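ATP-dependent DNA helicase uvsW (Enterobacteria phage T4, PDB 1RIF) unwinds duplex DNA in the 3'-5' direction at the expense of ATP and drives branch migration of Holliday junctions in recombination-dependent repair. Local coordinates at residues Met1-Asp9 with Tyr77-Ile85; Pro114-Val122 with Ala139-Leu148. The protein carries 1 engineered substitution. All coordinates share one frame; numbering follows the deposited sequence.

How the interactions relate
Interaction 1 closes before interaction 2 opens along the chain. Their centres lie 33 Å apart, and their nearest atoms are about 16 Å apart, so they do not touch. Interaction 1 pairs strand 3-8 with strand 79-81, at one margin of the four-stranded mixed sheet in the N-terminal UvsW domain. Interaction 2 lies in the ATP-binding helicase domain. There helix 116-128 packs on helix 141-155 beside the seven-stranded parallel sheet. The chain passes from one to the other by way of helix 93-101, which itself touches helix 116-128, and two short strands. One contact thus belongs to the small N-terminal domain and the other to the predicted nucleotide site of the motor.

Interaction 1: residues Met1-Asp9 with Tyr77-Ile85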
loop_
_atom_site.group_PDB
_atom_site.type_symbol
_atom_site.label_atom_id
_atom_site.label_comp_id
_atom_site.label_asym_id
_atom_site.label_seq_id
_atom_site.Cartn_x
_atom_site.Cartn_y
_atom_site.Cartn_z
ATOM N N MET A 1 -7.904 17.404 -23.836
ATOM C CA MET A 1 -7.085 16.946 -24.995
ATOM C C MET A 1 -7.343 15.478 -25.325
ATOM O O MET A 1 -8.479 15.099 -25.625
ATOM C CB MET A 1 -5.603 17.180 -24.705
ATOM C CG MET A 1 -5.192 16.888 -23.275
ATOM S SD MET A 1 -3.557 17.576 -22.935
ATOM C CE MET A 1 -3.998 19.234 -22.400
ATOM N N ASP A 2 -6.298 14.653 -25.285
ATOM C CA ASP A 2 -6.463 13.232 -25.579
ATOM C C ASP A 2 -6.854 12.461 -24.334
ATOM O O ASP A 2 -7.839 11.721 -24.328
ATOM C CB ASP A 2 -5.173 12.638 -26.147
ATOM C CG ASP A 2 -4.952 13.007 -27.593
ATOM O OD1 ASP A 2 -5.863 12.748 -28.408
ATOM O OD2 ASP A 2 -3.873 13.546 -27.914
ATOM N N ILE A 3 -6.072 12.650 -23.279
ATOM C CA ILE A 3 -6.302 11.965 -22.019
ATOM C C ILE A 3 -6.200 12.924 -20.845
ATOM O O ILE A 3 -5.227 13.663 -20.725
ATOM C CB ILE A 3 -5.264 10.843 -21.819
ATOM C CG1 ILE A 3 -5.380 9.816 -22.947
ATOM C CG2 ILE A 3 -5.463 10.188 -20.470
ATOM C CD1 ILE A 3 -4.312 8.761 -22.915
ATOM N N LYS A 4 -7.216 12.914 -19.989
ATOM C CA LYS A 4 -7.237 13.752 -18.793
ATOM C C LYS A 4 -7.407 12.829 -17.601
ATOM O O LYS A 4 -8.414 12.134 -17.489
ATOM C CB LYS A 4 -8.396 14.760 -18.833
ATOM C CG LYS A 4 -8.108 16.018 -19.645
ATOM C CD LYS A 4 -9.221 17.043 -19.486
ATOM C CE LYS A 4 -8.891 18.353 -20.201
ATOM N NZ LYS A 4 -10.092 19.239 -20.365
ATOM N N VAL A 5 -6.417 12.809 -16.716
ATOM C CA VAL A 5 -6.476 11.953 -15.539
ATOM C C VAL A 5 -6.825 12.772 -14.295
ATOM O O VAL A 5 -6.051 13.620 -13.845
ATOM C CB VAL A 5 -5.140 11.202 -15.352
ATOM C CG1 VAL A 5 -5.227 10.259 -14.173
ATOM C CG2 VAL A 5 -4.818 10.423 -16.614
ATOM N N HIS A 6 -8.008 12.513 -13.751
ATOM C CA HIS A 6 -8.490 13.230 -12.582
ATOM C C HIS A 6 -8.331 12.474 -11.283
ATOM O O HIS A 6 -8.371 11.246 -11.240
ATOM C CB HIS A 6 -9.972 13.585 -12.739
ATOM C CG HIS A 6 -10.268 14.458 -13.914
ATOM N ND1 HIS A 6 -10.518 13.952 -15.173
ATOM C CD2 HIS A 6 -10.329 15.805 -14.030
ATOM C CE1 HIS A 6 -10.720 14.953 -16.013
ATOM N NE2 HIS A 6 -10.610 16.088 -15.345
ATOM N N PHE A 7 -8.162 13.230 -10.212
ATOM C CA PHE A 7 -8.034 12.642 -8.902
ATOM C C PHE A 7 -9.416 12.052 -8.567
ATOM O O PHE A 7 -10.445 12.587 -8.985
ATOM C CB PHE A 7 -7.647 13.729 -7.895
ATOM C CG PHE A 7 -7.355 13.209 -6.520
ATOM C CD1 PHE A 7 -6.064 12.816 -6.170
ATOM C CD2 PHE A 7 -8.375 13.087 -5.579
ATOM C CE1 PHE A 7 -5.795 12.312 -4.905
ATOM C CE2 PHE A 7 -8.113 12.582 -4.311
ATOM C CZ PHE A 7 -6.818 12.194 -3.976
ATOM N N HIS A 8 -9.425 10.944 -7.829
ATOM C CA HIS A 8 -10.643 10.250 -7.408
ATOM C C HIS A 8 -10.211 9.409 -6.199
ATOM O O HIS A 8 -9.889 8.233 -6.337
ATOM C CB HIS A 8 -11.140 9.332 -8.533
ATOM C CG HIS A 8 -12.353 8.534 -8.169
ATOM N ND1 HIS A 8 -13.633 9.037 -8.266
ATOM C CD2 HIS A 8 -12.478 7.291 -7.646
ATOM C CE1 HIS A 8 -14.492 8.139 -7.815
ATOM N NE2 HIS A 8 -13.817 7.072 -7.432
ATOM N N ASP A 9 -10.213 10.007 -5.016
ATOM C CA ASP A 9 -9.751 9.348 -3.786
ATOM C C ASP A 9 -8.365 8.684 -3.899
ATOM O O ASP A 9 -7.742 8.677 -4.966
ATOM C CB ASP A 9 -10.811 8.375 -3.194
ATOM C CG ASP A 9 -10.963 7.062 -3.965
ATOM O OD1 ASP A 9 -9.985 6.549 -4.547
ATOM O OD2 ASP A 9 -12.086 6.514 -3.941
ATOM N N TYR A 77 -0.260 9.633 -27.642
ATOM C CA TYR A 77 -1.316 10.403 -26.998
ATOM C C TYR A 77 -0.801 11.536 -26.119
ATOM O O TYR A 77 0.298 11.462 -25.564
ATOM C CB TYR A 77 -2.217 9.490 -26.156
ATOM C CG TYR A 77 -3.154 8.617 -26.963
ATOM C CD1 TYR A 77 -3.908 9.150 -28.010
ATOM C CD2 TYR A 77 -3.319 7.265 -26.655
ATOM C CE1 TYR A 77 -4.804 8.356 -28.732
ATOM C CE2 TYR A 77 -4.217 6.461 -27.369
ATOM C CZ TYR A 77 -4.954 7.014 -28.404
ATOM O OH TYR A 77 -5.845 6.233 -29.108
ATOM N N LYS A 78 -1.612 12.586 -26.013
ATOM C CA LYS A 78 -1.294 13.749 -25.187
ATOM C C LYS A 78 -2.208 13.690 -23.969
ATOM O O LYS A 78 -3.427 13.559 -24.117
ATOM C CB LYS A 78 -1.546 15.054 -25.961
ATOM C CG LYS A 78 -0.608 15.304 -27.143
ATOM C CD LYS A 78 0.828 15.609 -26.700
ATOM C CE LYS A 78 1.575 14.372 -26.180
ATOM N NZ LYS A 78 2.968 14.678 -25.712
ATOM N N ALA A 79 -1.634 13.788 -22.770
ATOM C CA ALA A 79 -2.452 13.712 -21.567
ATOM C C ALA A 79 -2.174 14.727 -20.462
ATOM O O ALA A 79 -1.032 15.110 -20.229
ATOM C CB ALA A 79 -2.372 12.315 -21.000
ATOM N N TRP A 80 -3.249 15.151 -19.792
ATOM C CA TRP A 80 -3.188 16.091 -18.668
ATOM C C TRP A 80 -3.429 15.286 -17.391
ATOM O O TRP A 80 -4.410 14.542 -17.295
ATOM C CB TRP A 80 -4.282 17.168 -18.765
ATOM C CG TRP A 80 -4.376 18.047 -17.516
ATOM C CD1 TRP A 80 -3.536 19.072 -17.167
ATOM C CD2 TRP A 80 -5.315 17.918 -16.429
ATOM N NE1 TRP A 80 -3.888 19.581 -15.937
ATOM C CE2 TRP A 80 -4.975 18.894 -15.461
ATOM C CE3 TRP A 80 -6.405 17.072 -16.178
ATOM C CZ2 TRP A 80 -5.691 19.048 -14.261
ATOM C CZ3 TRP A 80 -7.120 17.226 -14.977
ATOM C CH2 TRP A 80 -6.756 18.207 -14.041
ATOM N N ILE A 81 -2.545 15.440 -16.412
ATOM C CA ILE A 81 -2.694 14.716 -15.161
ATOM C C ILE A 81 -3.005 15.678 -14.023
ATOM O O ILE A 81 -2.258 16.627 -13.784
ATOM C CB ILE A 81 -1.414 13.913 -14.811
ATOM C CG1 ILE A 81 -1.090 12.923 -15.934
ATOM C CG2 ILE A 81 -1.617 13.153 -13.510
ATOM C CD1 ILE A 81 -0.588 13.576 -17.205
ATOM N N ASP A 82 -4.117 15.433 -13.335
ATOM C CA ASP A 82 -4.520 16.274 -12.217
ATOM C C ASP A 82 -3.281 16.447 -11.336
ATOM O O ASP A 82 -2.658 15.463 -10.913
ATOM C CB ASP A 82 -5.646 15.588 -11.440
ATOM C CG ASP A 82 -6.287 16.496 -10.412
ATOM O OD1 ASP A 82 -5.583 17.387 -9.888
ATOM O OD2 ASP A 82 -7.486 16.306 -10.112
ATOM N N PRO A 83 -2.887 17.700 -11.064
ATOM C CA PRO A 83 -1.703 17.939 -10.232
ATOM C C PRO A 83 -1.774 17.313 -8.833
ATOM O O PRO A 83 -0.742 16.999 -8.233
ATOM C CB PRO A 83 -1.613 19.462 -10.197
ATOM C CG PRO A 83 -3.049 19.876 -10.298
ATOM C CD PRO A 83 -3.566 18.968 -11.383
ATOM N N GLN A 84 -2.986 17.118 -8.321
ATOM C CA GLN A 84 -3.142 16.532 -6.996
ATOM C C GLN A 84 -2.605 15.100 -6.952
ATOM O O GLN A 84 -2.215 14.604 -5.891
ATOM C CB GLN A 84 -4.608 16.537 -6.582
ATOM C CG GLN A 84 -4.793 16.294 -5.106
ATOM C CD GLN A 84 -6.241 16.089 -4.724
ATOM O OE1 GLN A 84 -7.150 16.571 -5.400
ATOM N NE2 GLN A 84 -6.464 15.382 -3.620
ATOM N N ILE A 85 -2.579 14.452 -8.114
ATOM C CA ILE A 85 -2.106 13.076 -8.234
ATOM C C ILE A 85 -0.603 12.918 -8.018
ATOM O O ILE A 85 -0.154 11.952 -7.401
ATOM C CB ILE A 85 -2.472 12.498 -9.624
ATOM C CG1 ILE A 85 -3.994 12.371 -9.744
ATOM C CG2 ILE A 85 -1.779 11.145 -9.840
ATOM C CD1 ILE A 85 -4.479 11.926 -11.121
#
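Ile-3 pairs with Ala-79, Lys-4 with Trp-80 and Val-5 with Ile-81, which makes strands 3-8 and 79-81 a parallel pair at one margin of the mixed sheet of the N-terminal UvsW domain. The ladder includes Trp-80 N to Ile-3 O, Val-5 N to Trp-80 O (2.7 Å) and Asp-82 N to Val-5 O. Past its end the carboxylate of Asp-82 takes over. OD2 accepts from Phe-7 N at 3.2 Å, and OD1 accepts from Gln-84 N, an Asx turn.

The two faces differ in shape. Ile-3, Val-5, Ala-79 and Ile-81 share one face. Ile-3 and Val-5 are buried, and Phe-71 of helix 68-74 touches Ile-3. Ala-79 is short enough for Ile-3 CB to close on Ala-79 CB at 3.3 Å, tighter than usual. Ile-3 CD1 reaches on to Tyr-77 CB. Ile-85 CD1 fits against Val-5 CG1 at 3.6 Å.

On the other face Trp-80 is the large bump. Its CG is anti to the backbone N (chi1 172°). The CE3 and CZ3 side of the ring leans toward strand 3-8, with CE3 against Lys-4 CG. Its edge points at the face of the His-6 ring in an offset edge-to-face pair, planes at 61°.

At the far end the Gln-84 amide lies nearly flat on Phe-7, 16° from the ring plane. Gln-84 NE2 sits over the ring centre, 3.2 Å from Phe-7 CZ.

Interaction 2: residues Pro114-Val122 with Ala139-Leu148; sequences PHWYQKDAV and AGRSLIQALL. Engineered in segment 139-148: Arg-141 (natural residue Lys).
Gln-118 reaches across from helix 116-128 to the turn at Ala-139 and Gly-140. Its NE2 gives a hydrogen bond to Ala-139 O at 3.1 Å, meeting that oxygen from above the carbonyl plane. A second, weak bond goes from the same NE2 to Gly-140 O at 3.0 Å. The other end of the amide is used too. Gln-118 OE1 accepts from His-115 N at 2.7 Å, on a lone pair in the carbonyl plane. It also accepts from His-115 ND1, which sits above that plane. These bonds fix the rotation of the amide, and an extended chain (chi2 -179°) carries it to the turn.

The turn belongs to the predicted ATP-binding P-loop (Walker A motif) of this superfamily 2 helicase. The side chain of Arg-141, engineered from Lys, leaves the contact, and its NH1 forms salt bridges with Asp-232 and Glu-233 of the predicted DEAH box.

Beside the amide, Leu-143 CD2 lies 3.5 Å from Gln-118 OE1 and 3.7 Å from Pro-114 CB. Further along both helices, toward their C-terminal ends, the contact is apolar. The axes of the helix segments cross at -40°, 9.5 Å apart at closest approach. Ile-144 CD1 meets Ala-121 CB, and Val-122 CG2 rests against Ile-144 CG2 and Leu-147 CB.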
loop_
_atom_site.group_PDB
_atom_site.type_symbol
_atom_site.label_atom_id
_atom_site.label_comp_id
_atom_site.label_asym_id
_atom_site.label_seq_id
_atom_site.Cartn_x
_atom_site.Cartn_y
_atom_site.Cartn_z
ATOM N N PRO A 114 18.495 3.939 13.863
ATOM C CA PRO A 114 18.147 3.280 12.601
ATOM C C PRO A 114 19.320 3.380 11.624
ATOM O O PRO A 114 20.086 4.346 11.662
ATOM C CB PRO A 114 16.908 4.051 12.137
ATOM C CG PRO A 114 17.120 5.413 12.704
ATOM C CD PRO A 114 17.640 5.116 14.096
ATOM N N HIS A 115 19.469 2.369 10.772
ATOM C CA HIS A 115 20.545 2.349 9.789
ATOM C C HIS A 115 20.269 3.360 8.673
ATOM O O HIS A 115 19.130 3.790 8.469
ATOM C CB HIS A 115 20.688 0.951 9.183
ATOM C CG HIS A 115 21.022 -0.113 10.180
ATOM N ND1 HIS A 115 20.174 -0.467 11.209
ATOM C CD2 HIS A 115 22.111 -0.908 10.303
ATOM C CE1 HIS A 115 20.726 -1.434 11.921
ATOM N NE2 HIS A 115 21.902 -1.719 11.391
ATOM N N TRP A 116 21.323 3.735 7.953
ATOM C CA TRP A 116 21.204 4.686 6.862
ATOM C C TRP A 116 20.156 4.235 5.846
ATOM O O TRP A 116 19.341 5.035 5.402
ATOM C CB TRP A 116 22.553 4.860 6.156
ATOM C CG TRP A 116 23.058 3.598 5.495
ATOM C CD1 TRP A 116 23.705 2.551 6.099
ATOM C CD2 TRP A 116 22.916 3.234 4.114
ATOM N NE1 TRP A 116 23.973 1.564 5.180
ATOM C CE2 TRP A 116 23.500 1.958 3.955
ATOM C CE3 TRP A 116 22.349 3.863 2.997
ATOM C CZ2 TRP A 116 23.533 1.300 2.722
ATOM C CZ3 TRP A 116 22.381 3.206 1.771
ATOM C CH2 TRP A 116 22.969 1.938 1.644
ATOM N N TYR A 117 20.176 2.952 5.487
ATOM C CA TYR A 117 19.232 2.437 4.504
ATOM C C TYR A 117 17.799 2.447 5.008
ATOM O O TYR A 117 16.863 2.569 4.214
ATOM C CB TYR A 117 19.637 1.028 4.038
ATOM C CG TYR A 117 19.785 -0.002 5.128
ATOM C CD1 TYR A 117 18.668 -0.650 5.671
ATOM C CD2 TYR A 117 21.045 -0.326 5.633
ATOM C CE1 TYR A 117 18.807 -1.598 6.694
ATOM C CE2 TYR A 117 21.193 -1.266 6.652
ATOM C CZ TYR A 117 20.073 -1.895 7.177
ATOM O OH TYR A 117 20.231 -2.812 8.192
ATOM N N GLN A 118 17.625 2.331 6.323
ATOM C CA GLN A 118 16.293 2.364 6.916
ATOM C C GLN A 118 15.783 3.800 6.835
ATOM O O GLN A 118 14.615 4.040 6.517
ATOM C CB GLN A 118 16.342 1.906 8.370
ATOM C CG GLN A 118 16.743 0.445 8.548
ATOM C CD GLN A 118 16.762 0.028 10.005
ATOM O OE1 GLN A 118 17.411 0.666 10.829
ATOM N NE2 GLN A 118 16.048 -1.046 10.329
ATOM N N LYS A 119 16.675 4.747 7.126
ATOM C CA LYS A 119 16.358 6.173 7.061
ATOM C C LYS A 119 16.001 6.554 5.620
ATOM O O LYS A 119 15.049 7.293 5.382
ATOM C CB LYS A 119 17.555 7.010 7.521
ATOM C CG LYS A 119 17.905 6.871 8.991
ATOM C CD LYS A 119 19.061 7.793 9.357
ATOM C CE LYS A 119 19.391 7.719 10.839
ATOM N NZ LYS A 119 20.528 8.617 11.207
ATOM N N ASP A 120 16.779 6.050 4.665
ATOM C CA ASP A 120 16.533 6.323 3.255
ATOM C C ASP A 120 15.172 5.769 2.818
ATOM O O ASP A 120 14.385 6.467 2.177
ATOM C CB ASP A 120 17.639 5.702 2.387
ATOM C CG ASP A 120 18.947 6.490 2.438
ATOM O OD1 ASP A 120 18.960 7.608 3.006
ATOM O OD2 ASP A 120 19.963 5.991 1.898
ATOM N N ALA A 121 14.904 4.511 3.165
ATOM C CA ALA A 121 13.642 3.862 2.804
ATOM C C ALA A 121 12.435 4.638 3.344
ATOM O O ALA A 121 11.463 4.883 2.614
ATOM C CB ALA A 121 13.625 2.431 3.331
ATOM N N VAL A 122 12.501 5.018 4.621
ATOM C CA VAL A 122 11.422 5.772 5.256
ATOM C C VAL A 122 11.228 7.119 4.565
ATOM O O VAL A 122 10.100 7.521 4.276
ATOM C CB VAL A 122 11.710 6.014 6.762
ATOM C CG1 VAL A 122 10.717 7.017 7.329
ATOM C CG2 VAL A 122 11.618 4.702 7.528
ATOM N N ALA A 139 16.803 -6.185 6.651
ATOM C CA ALA A 139 16.736 -4.728 6.793
ATOM C C ALA A 139 15.897 -4.272 7.995
ATOM O O ALA A 139 15.451 -3.119 8.036
ATOM C CB ALA A 139 16.188 -4.101 5.502
ATOM N N GLY A 140 15.696 -5.172 8.962
ATOM C CA GLY A 140 14.918 -4.854 10.153
ATOM C C GLY A 140 13.755 -3.966 9.770
ATOM O O GLY A 140 13.681 -2.803 10.183
ATOM N N ARG A 141 12.847 -4.524 8.977
ATOM C CA ARG A 141 11.695 -3.794 8.475
ATOM C C ARG A 141 10.717 -3.309 9.507
ATOM O O ARG A 141 9.946 -2.413 9.215
ATOM C CB ARG A 141 10.922 -4.635 7.470
ATOM C CG ARG A 141 11.713 -5.105 6.278
ATOM C CD ARG A 141 10.825 -6.011 5.496
ATOM N NE ARG A 141 11.536 -6.780 4.496
ATOM C CZ ARG A 141 11.029 -7.865 3.929
ATOM N NH1 ARG A 141 9.817 -8.285 4.286
ATOM N NH2 ARG A 141 11.723 -8.523 3.008
ATOM N N SER A 142 10.718 -3.897 10.699
ATOM C CA SER A 142 9.770 -3.473 11.729
ATOM C C SER A 142 10.032 -2.038 12.148
ATOM O O SER A 142 9.095 -1.307 12.459
ATOM C CB SER A 142 9.835 -4.387 12.954
ATOM O OG SER A 142 11.104 -4.335 13.583
ATOM N N LEU A 143 11.305 -1.637 12.148
ATOM C CA LEU A 143 11.675 -0.272 12.522
ATOM C C LEU A 143 11.279 0.688 11.408
ATOM O O LEU A 143 10.880 1.823 11.675
ATOM C CB LEU A 143 13.182 -0.163 12.791
ATOM C CG LEU A 143 13.697 1.214 13.258
ATOM C CD1 LEU A 143 12.953 1.665 14.520
ATOM C CD2 LEU A 143 15.187 1.135 13.531
ATOM N N ILE A 144 11.395 0.234 10.159
ATOM C CA ILE A 144 11.018 1.063 9.015
ATOM C C ILE A 144 9.521 1.308 9.102
ATOM O O ILE A 144 9.054 2.427 8.931
ATOM C CB ILE A 144 11.344 0.365 7.673
ATOM C CG1 ILE A 144 12.865 0.293 7.488
ATOM C CG2 ILE A 144 10.675 1.116 6.526
ATOM C CD1 ILE A 144 13.320 -0.287 6.152
ATOM N N GLN A 145 8.774 0.246 9.380
ATOM C CA GLN A 145 7.327 0.337 9.513
ATOM C C GLN A 145 6.928 1.196 10.723
ATOM O O GLN A 145 5.986 1.986 10.652
ATOM C CB GLN A 145 6.738 -1.073 9.615
ATOM C CG GLN A 145 6.708 -1.794 8.274
ATOM C CD GLN A 145 6.337 -3.260 8.393
ATOM O OE1 GLN A 145 7.149 -4.077 8.818
ATOM N NE2 GLN A 145 5.106 -3.598 8.027
ATOM N N ALA A 146 7.653 1.046 11.830
ATOM C CA ALA A 146 7.383 1.828 13.044
ATOM C C ALA A 146 7.617 3.316 12.792
ATOM O O ALA A 146 6.835 4.154 13.229
ATOM C CB ALA A 146 8.277 1.357 14.192
ATOM N N LEU A 147 8.694 3.645 12.085
ATOM C CA LEU A 147 9.001 5.044 11.795
ATOM C C LEU A 147 7.953 5.665 10.874
ATOM O O LEU A 147 7.541 6.809 11.066
ATOM C CB LEU A 147 10.402 5.162 11.186
ATOM C CG LEU A 147 11.493 4.886 12.222
ATOM C CD1 LEU A 147 12.873 4.930 11.589
ATOM C CD2 LEU A 147 11.377 5.932 13.316
ATOM N N LEU A 148 7.526 4.902 9.875
ATOM C CA LEU A 148 6.506 5.348 8.940
ATOM C C LEU A 148 5.186 5.618 9.681
ATOM O O LEU A 148 4.542 6.637 9.443
ATOM C CB LEU A 148 6.301 4.284 7.856
ATOM C CG LEU A 148 7.378 4.231 6.777
ATOM C CD1 LEU A 148 7.244 2.922 6.024
ATOM C CD2 LEU A 148 7.243 5.421 5.840
#